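Local atomic coordinates of putative lipoprotein YerB (PDB entry 2PSB), a protein that is a putative membrane lipoprotein of unknown function that interacts with the DNA helicase PcrA, although this interaction is not essential for viability. Residues A[93-105]-A[117-131]. Sequence-based numbering, arbitrary orientation.
Sequences SNGFDSIFVHHGW and AADYMNGLDFDGSLF
F100, V101 and H102 pair in parallel with Y120, M121 and N122 as the two strands of a beta-alpha-beta unit, whose crossover helix is 107-114. Both segments fall in the N-terminal DUF3048 family region.

Backbone bonds set the register. F100 N donates to D119 O and F100 O accepts from M121 N. H102 N then donates to M121 O at 3.0 Å, and H102 O accepts from G123 N. A water between S98 O and D119 N extends the pairing. N122, the last residue of its strand, adds a polar link: its OD1 accepts from G104 N at 3.1 Å, nearly straight at 168°.

On one face of the pair, V101 CG1 touches both the selenium (SE) of selenomethionine M121, at 4.0 Å, and F131 CZ. M121 also packs on helix 147-157. The other face carries an aromatic cluster of H102, W105 and Y120. H102 CE1 meets Y120 CD2 at 3.4 Å, rim to rim, while N122 CA lies over one face of the imidazole. W105 CZ3 meets Y120 CE2 at 3.5 Å, the rings oblique. L113 of the crossover helix touches F100, W105 and Y120.

H103 swings its ring over G123, with CG anti to the backbone N (chi1 -161°). G123 CA sits under the imidazole face, 3.6 Å from the ring centroid. The edge of F131 is turned toward the face of the H103 ring, planes 72° apart. H103 ND1 is hydrogen-bonded to S143 OG. With an alanine in place of H103, G123 and F131 would probably lose their ring partner and S143 this hydrogen bond.

W105 crosses the N122 side chain at about a right angle, and N122 ND2 lies over one indole face, 3.3 Å from W105 CZ3.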
loop_
_atom_site.group_PDB
_atom_site.type_symbol
_atom_site.label_atom_id
_atom_site.label_comp_id
_atom_site.label_asym_id
_atom_site.label_seq_id
_atom_site.Cartn_x
_atom_site.Cartn_y
_atom_site.Cartn_z
ATOM N N SER A 93 -4.315 5.653 4.833
ATOM C CA SER A 93 -3.790 6.842 4.177
ATOM C C SER A 93 -3.545 7.932 5.210
ATOM O O SER A 93 -2.510 8.597 5.189
ATOM C CB SER A 93 -4.785 7.354 3.136
ATOM O OG SER A 93 -4.277 8.500 2.485
ATOM N N ASN A 94 -4.505 8.091 6.121
ATOM C CA ASN A 94 -4.443 9.105 7.166
ATOM C C ASN A 94 -3.271 8.963 8.119
ATOM O O ASN A 94 -2.884 9.921 8.780
ATOM C CB ASN A 94 -5.760 9.114 7.953
ATOM C CG ASN A 94 -6.847 9.909 7.260
ATOM O OD1 ASN A 94 -8.019 9.816 7.618
ATOM N ND2 ASN A 94 -6.463 10.702 6.272
ATOM N N GLY A 95 -2.702 7.768 8.202
ATOM C CA GLY A 95 -1.568 7.585 9.086
ATOM C C GLY A 95 -0.472 8.566 8.721
ATOM O O GLY A 95 0.428 8.822 9.516
ATOM N N PHE A 96 -0.560 9.120 7.513
ATOM C CA PHE A 96 0.410 10.080 7.017
ATOM C C PHE A 96 -0.254 11.360 6.503
ATOM O O PHE A 96 0.401 12.180 5.871
ATOM C CB PHE A 96 1.238 9.441 5.897
ATOM C CG PHE A 96 1.768 8.079 6.244
ATOM C CD1 PHE A 96 0.960 6.953 6.130
ATOM C CD2 PHE A 96 3.060 7.926 6.739
ATOM C CE1 PHE A 96 1.434 5.686 6.512
ATOM C CE2 PHE A 96 3.538 6.668 7.121
ATOM C CZ PHE A 96 2.725 5.554 7.008
ATOM N N ASP A 97 -1.552 11.509 6.773
ATOM C CA ASP A 97 -2.327 12.682 6.346
ATOM C C ASP A 97 -2.102 12.927 4.858
ATOM O O ASP A 97 -2.008 14.066 4.388
ATOM C CB ASP A 97 -1.912 13.912 7.168
ATOM C CG ASP A 97 -2.844 15.100 6.965
ATOM O OD1 ASP A 97 -4.078 14.901 7.022
ATOM O OD2 ASP A 97 -2.345 16.231 6.760
ATOM N N SER A 98 -2.021 11.833 4.117
ATOM C CA SER A 98 -1.767 11.892 2.692
ATOM C C SER A 98 -2.962 12.301 1.858
ATOM O O SER A 98 -4.116 12.131 2.259
ATOM C CB SER A 98 -1.280 10.531 2.176
ATOM O OG SER A 98 -1.173 9.565 3.218
ATOM N N ILE A 99 -2.659 12.860 0.693
ATOM C CA ILE A 99 -3.681 13.231 -0.265
ATOM C C ILE A 99 -4.155 11.859 -0.746
ATOM O O ILE A 99 -3.361 11.057 -1.247
ATOM C CB ILE A 99 -3.069 14.026 -1.431
ATOM C CG1 ILE A 99 -2.721 15.436 -0.952
ATOM C CG2 ILE A 99 -4.022 14.050 -2.623
ATOM C CD1 ILE A 99 -1.799 16.202 -1.890
ATOM N N PHE A 100 -5.448 11.597 -0.560
ATOM C CA PHE A 100 -6.066 10.325 -0.909
ATOM C C PHE A 100 -6.598 10.280 -2.336
ATOM O O PHE A 100 -7.582 10.939 -2.665
ATOM C CB PHE A 100 -7.201 10.049 0.072
ATOM C CG PHE A 100 -7.718 8.646 0.027
ATOM C CD1 PHE A 100 -6.904 7.576 0.411
ATOM C CD2 PHE A 100 -9.028 8.388 -0.358
ATOM C CE1 PHE A 100 -7.390 6.264 0.418
ATOM C CE2 PHE A 100 -9.530 7.068 -0.353
ATOM C CZ PHE A 100 -8.706 6.008 0.037
ATOM N N VAL A 101 -5.948 9.488 -3.180
ATOM C CA VAL A 101 -6.366 9.371 -4.564
ATOM C C VAL A 101 -7.058 8.031 -4.774
ATOM O O VAL A 101 -6.574 6.995 -4.306
ATOM C CB VAL A 101 -5.165 9.496 -5.506
ATOM C CG1 VAL A 101 -5.637 9.499 -6.965
ATOM C CG2 VAL A 101 -4.411 10.770 -5.188
ATOM N N HIS A 102 -8.196 8.060 -5.461
ATOM C CA HIS A 102 -8.961 6.847 -5.711
ATOM C C HIS A 102 -9.911 7.000 -6.888
ATOM O O HIS A 102 -9.805 7.942 -7.675
ATOM C CB HIS A 102 -9.772 6.474 -4.471
ATOM C CG HIS A 102 -10.774 7.512 -4.077
ATOM N ND1 HIS A 102 -10.415 8.800 -3.746
ATOM C CD2 HIS A 102 -12.121 7.458 -3.974
ATOM C CE1 HIS A 102 -11.500 9.496 -3.455
ATOM N NE2 HIS A 102 -12.548 8.705 -3.585
ATOM N N HIS A 103 -10.846 6.065 -7.002
ATOM C CA HIS A 103 -11.817 6.104 -8.079
ATOM C C HIS A 103 -13.008 5.239 -7.707
ATOM O O HIS A 103 -13.003 4.017 -7.908
ATOM C CB HIS A 103 -11.188 5.613 -9.381
ATOM C CG HIS A 103 -11.944 6.032 -10.605
ATOM N ND1 HIS A 103 -11.415 5.943 -11.873
ATOM C CD2 HIS A 103 -13.179 6.571 -10.751
ATOM C CE1 HIS A 103 -12.286 6.414 -12.747
ATOM N NE2 HIS A 103 -13.365 6.802 -12.091
ATOM N N GLY A 104 -14.034 5.893 -7.171
ATOM C CA GLY A 104 -15.220 5.189 -6.734
ATOM C C GLY A 104 -15.036 4.926 -5.258
ATOM O O GLY A 104 -13.991 5.262 -4.692
ATOM N N TRP A 105 -16.032 4.322 -4.627
ATOM C CA TRP A 105 -15.953 4.034 -3.203
ATOM C C TRP A 105 -17.120 3.200 -2.690
ATOM O O TRP A 105 -18.122 3.007 -3.379
ATOM C CB TRP A 105 -15.889 5.342 -2.398
ATOM C CG TRP A 105 -16.860 6.412 -2.846
ATOM C CD1 TRP A 105 -18.071 6.229 -3.454
ATOM C CD2 TRP A 105 -16.703 7.831 -2.689
ATOM N NE1 TRP A 105 -18.677 7.446 -3.689
ATOM C CE2 TRP A 105 -17.858 8.444 -3.232
ATOM C CE3 TRP A 105 -15.695 8.644 -2.150
ATOM C CZ2 TRP A 105 -18.035 9.831 -3.240
ATOM C CZ3 TRP A 105 -15.874 10.029 -2.160
ATOM C CH2 TRP A 105 -17.034 10.605 -2.707
ATOM N N ALA A 117 -12.979 13.341 6.238
ATOM C CA ALA A 117 -11.932 12.430 6.700
ATOM C C ALA A 117 -10.564 12.701 6.090
ATOM O O ALA A 117 -9.549 12.466 6.737
ATOM C CB ALA A 117 -12.337 10.980 6.435
ATOM N N ALA A 118 -10.520 13.209 4.861
ATOM C CA ALA A 118 -9.234 13.463 4.226
ATOM C C ALA A 118 -9.322 14.210 2.896
ATOM O O ALA A 118 -10.353 14.176 2.221
ATOM C CB ALA A 118 -8.513 12.132 4.015
ATOM N N ASP A 119 -8.239 14.894 2.530
ATOM C CA ASP A 119 -8.197 15.601 1.256
ATOM C C ASP A 119 -8.133 14.515 0.196
ATOM O O ASP A 119 -7.128 13.806 0.099
ATOM C CB ASP A 119 -6.948 16.483 1.144
ATOM C CG ASP A 119 -6.949 17.633 2.131
ATOM O OD1 ASP A 119 -8.017 18.268 2.297
ATOM O OD2 ASP A 119 -5.882 17.905 2.728
ATOM N N TYR A 120 -9.194 14.381 -0.595
ATOM C CA TYR A 120 -9.224 13.344 -1.619
ATOM C C TYR A 120 -9.377 13.812 -3.056
ATOM O O TYR A 120 -9.668 14.978 -3.337
ATOM C CB TYR A 120 -10.328 12.327 -1.315
ATOM C CG TYR A 120 -11.744 12.875 -1.318
ATOM C CD1 TYR A 120 -12.217 13.657 -0.261
ATOM C CD2 TYR A 120 -12.633 12.562 -2.352
ATOM C CE1 TYR A 120 -13.545 14.105 -0.229
ATOM C CE2 TYR A 120 -13.957 13.004 -2.329
ATOM C CZ TYR A 120 -14.408 13.770 -1.264
ATOM O OH TYR A 120 -15.727 14.174 -1.210
HETATM N N MSE A 121 -9.160 12.867 -3.959
HETATM C CA MSE A 121 -9.275 13.077 -5.393
HETATM C C MSE A 121 -10.018 11.841 -5.901
HETATM O O MSE A 121 -9.484 10.728 -5.877
HETATM C CB MSE A 121 -7.893 13.154 -6.032
HETATM C CG MSE A 121 -7.919 13.516 -7.491
HETATM SE SE MSE A 121 -6.217 13.235 -8.293
HETATM C CE MSE A 121 -5.283 14.617 -7.324
ATOM N N ASN A 122 -11.252 12.048 -6.346
ATOM C CA ASN A 122 -12.095 10.964 -6.828
ATOM C C ASN A 122 -12.098 10.908 -8.347
ATOM O O ASN A 122 -12.446 11.886 -9.024
ATOM C CB ASN A 122 -13.529 11.148 -6.317
ATOM C CG ASN A 122 -14.330 9.860 -6.337
ATOM O OD1 ASN A 122 -14.133 9.000 -7.197
ATOM N ND2 ASN A 122 -15.254 9.728 -5.394
ATOM N N GLY A 123 -11.714 9.753 -8.874
ATOM C CA GLY A 123 -11.681 9.575 -10.307
ATOM C C GLY A 123 -13.025 9.933 -10.898
ATOM O O GLY A 123 -13.120 10.316 -12.060
ATOM N N LEU A 124 -14.072 9.809 -10.095
ATOM C CA LEU A 124 -15.410 10.136 -10.571
ATOM C C LEU A 124 -15.483 11.593 -11.047
ATOM O O LEU A 124 -16.054 11.884 -12.101
ATOM C CB LEU A 124 -16.448 9.923 -9.457
ATOM C CG LEU A 124 -16.618 8.550 -8.789
ATOM C CD1 LEU A 124 -17.833 8.600 -7.861
ATOM C CD2 LEU A 124 -16.806 7.465 -9.828
ATOM N N ASP A 125 -14.885 12.498 -10.279
ATOM C CA ASP A 125 -14.911 13.920 -10.600
ATOM C C ASP A 125 -13.951 14.397 -11.668
ATOM O O ASP A 125 -14.144 15.473 -12.232
ATOM C CB ASP A 125 -14.667 14.740 -9.341
ATOM C CG ASP A 125 -15.559 14.326 -8.211
ATOM O OD1 ASP A 125 -16.764 14.114 -8.458
ATOM O OD2 ASP A 125 -15.060 14.214 -7.075
ATOM N N PHE A 126 -12.921 13.613 -11.957
ATOM C CA PHE A 126 -11.938 14.032 -12.948
ATOM C C PHE A 126 -11.806 13.061 -14.096
ATOM O O PHE A 126 -10.909 13.201 -14.926
ATOM C CB PHE A 126 -10.568 14.217 -12.294
ATOM C CG PHE A 126 -10.582 15.117 -11.097
ATOM C CD1 PHE A 126 -11.055 14.657 -9.872
ATOM C CD2 PHE A 126 -10.118 16.427 -11.191
ATOM C CE1 PHE A 126 -11.064 15.487 -8.755
ATOM C CE2 PHE A 126 -10.120 17.267 -10.082
ATOM C CZ PHE A 126 -10.594 16.799 -8.859
ATOM N N ASP A 127 -12.694 12.079 -14.144
ATOM C CA ASP A 127 -12.654 11.097 -15.218
ATOM C C ASP A 127 -12.842 11.847 -16.531
ATOM O O ASP A 127 -13.943 12.308 -16.832
ATOM C CB ASP A 127 -13.767 10.058 -15.034
ATOM C CG ASP A 127 -13.523 8.794 -15.840
ATOM O OD1 ASP A 127 -12.421 8.658 -16.404
ATOM O OD2 ASP A 127 -14.427 7.936 -15.901
ATOM N N GLY A 128 -11.759 11.979 -17.297
ATOM C CA GLY A 128 -11.815 12.691 -18.563
ATOM C C GLY A 128 -10.794 13.815 -18.628
ATOM O O GLY A 128 -10.497 14.336 -19.697
ATOM N N SER A 129 -10.244 14.196 -17.480
ATOM C CA SER A 129 -9.257 15.262 -17.442
ATOM C C SER A 129 -8.007 14.858 -16.671
ATOM O O SER A 129 -7.028 14.409 -17.265
ATOM C CB SER A 129 -9.867 16.548 -16.851
ATOM O OG SER A 129 -10.577 16.317 -15.649
ATOM N N LEU A 130 -8.044 15.002 -15.353
ATOM C CA LEU A 130 -6.897 14.659 -14.518
ATOM C C LEU A 130 -6.733 13.141 -14.361
ATOM O O LEU A 130 -5.694 12.664 -13.914
ATOM C CB LEU A 130 -7.028 15.365 -13.168
ATOM C CG LEU A 130 -7.221 16.881 -13.336
ATOM C CD1 LEU A 130 -7.159 17.559 -11.990
ATOM C CD2 LEU A 130 -6.135 17.456 -14.245
ATOM N N PHE A 131 -7.771 12.401 -14.747
ATOM C CA PHE A 131 -7.783 10.941 -14.746
ATOM C C PHE A 131 -8.005 10.562 -16.218
ATOM O O PHE A 131 -8.842 11.167 -16.893
ATOM C CB PHE A 131 -8.966 10.399 -13.935
ATOM C CG PHE A 131 -8.635 10.028 -12.513
ATOM C CD1 PHE A 131 -8.365 11.009 -11.558
ATOM C CD2 PHE A 131 -8.630 8.690 -12.119
ATOM C CE1 PHE A 131 -8.098 10.661 -10.233
ATOM C CE2 PHE A 131 -8.365 8.337 -10.795
ATOM C CZ PHE A 131 -8.100 9.324 -9.853
HETATM O O HOH W 1 -6.338 13.456 6.046
HETATM O O HOH W 2 -5.626 14.197 3.430
#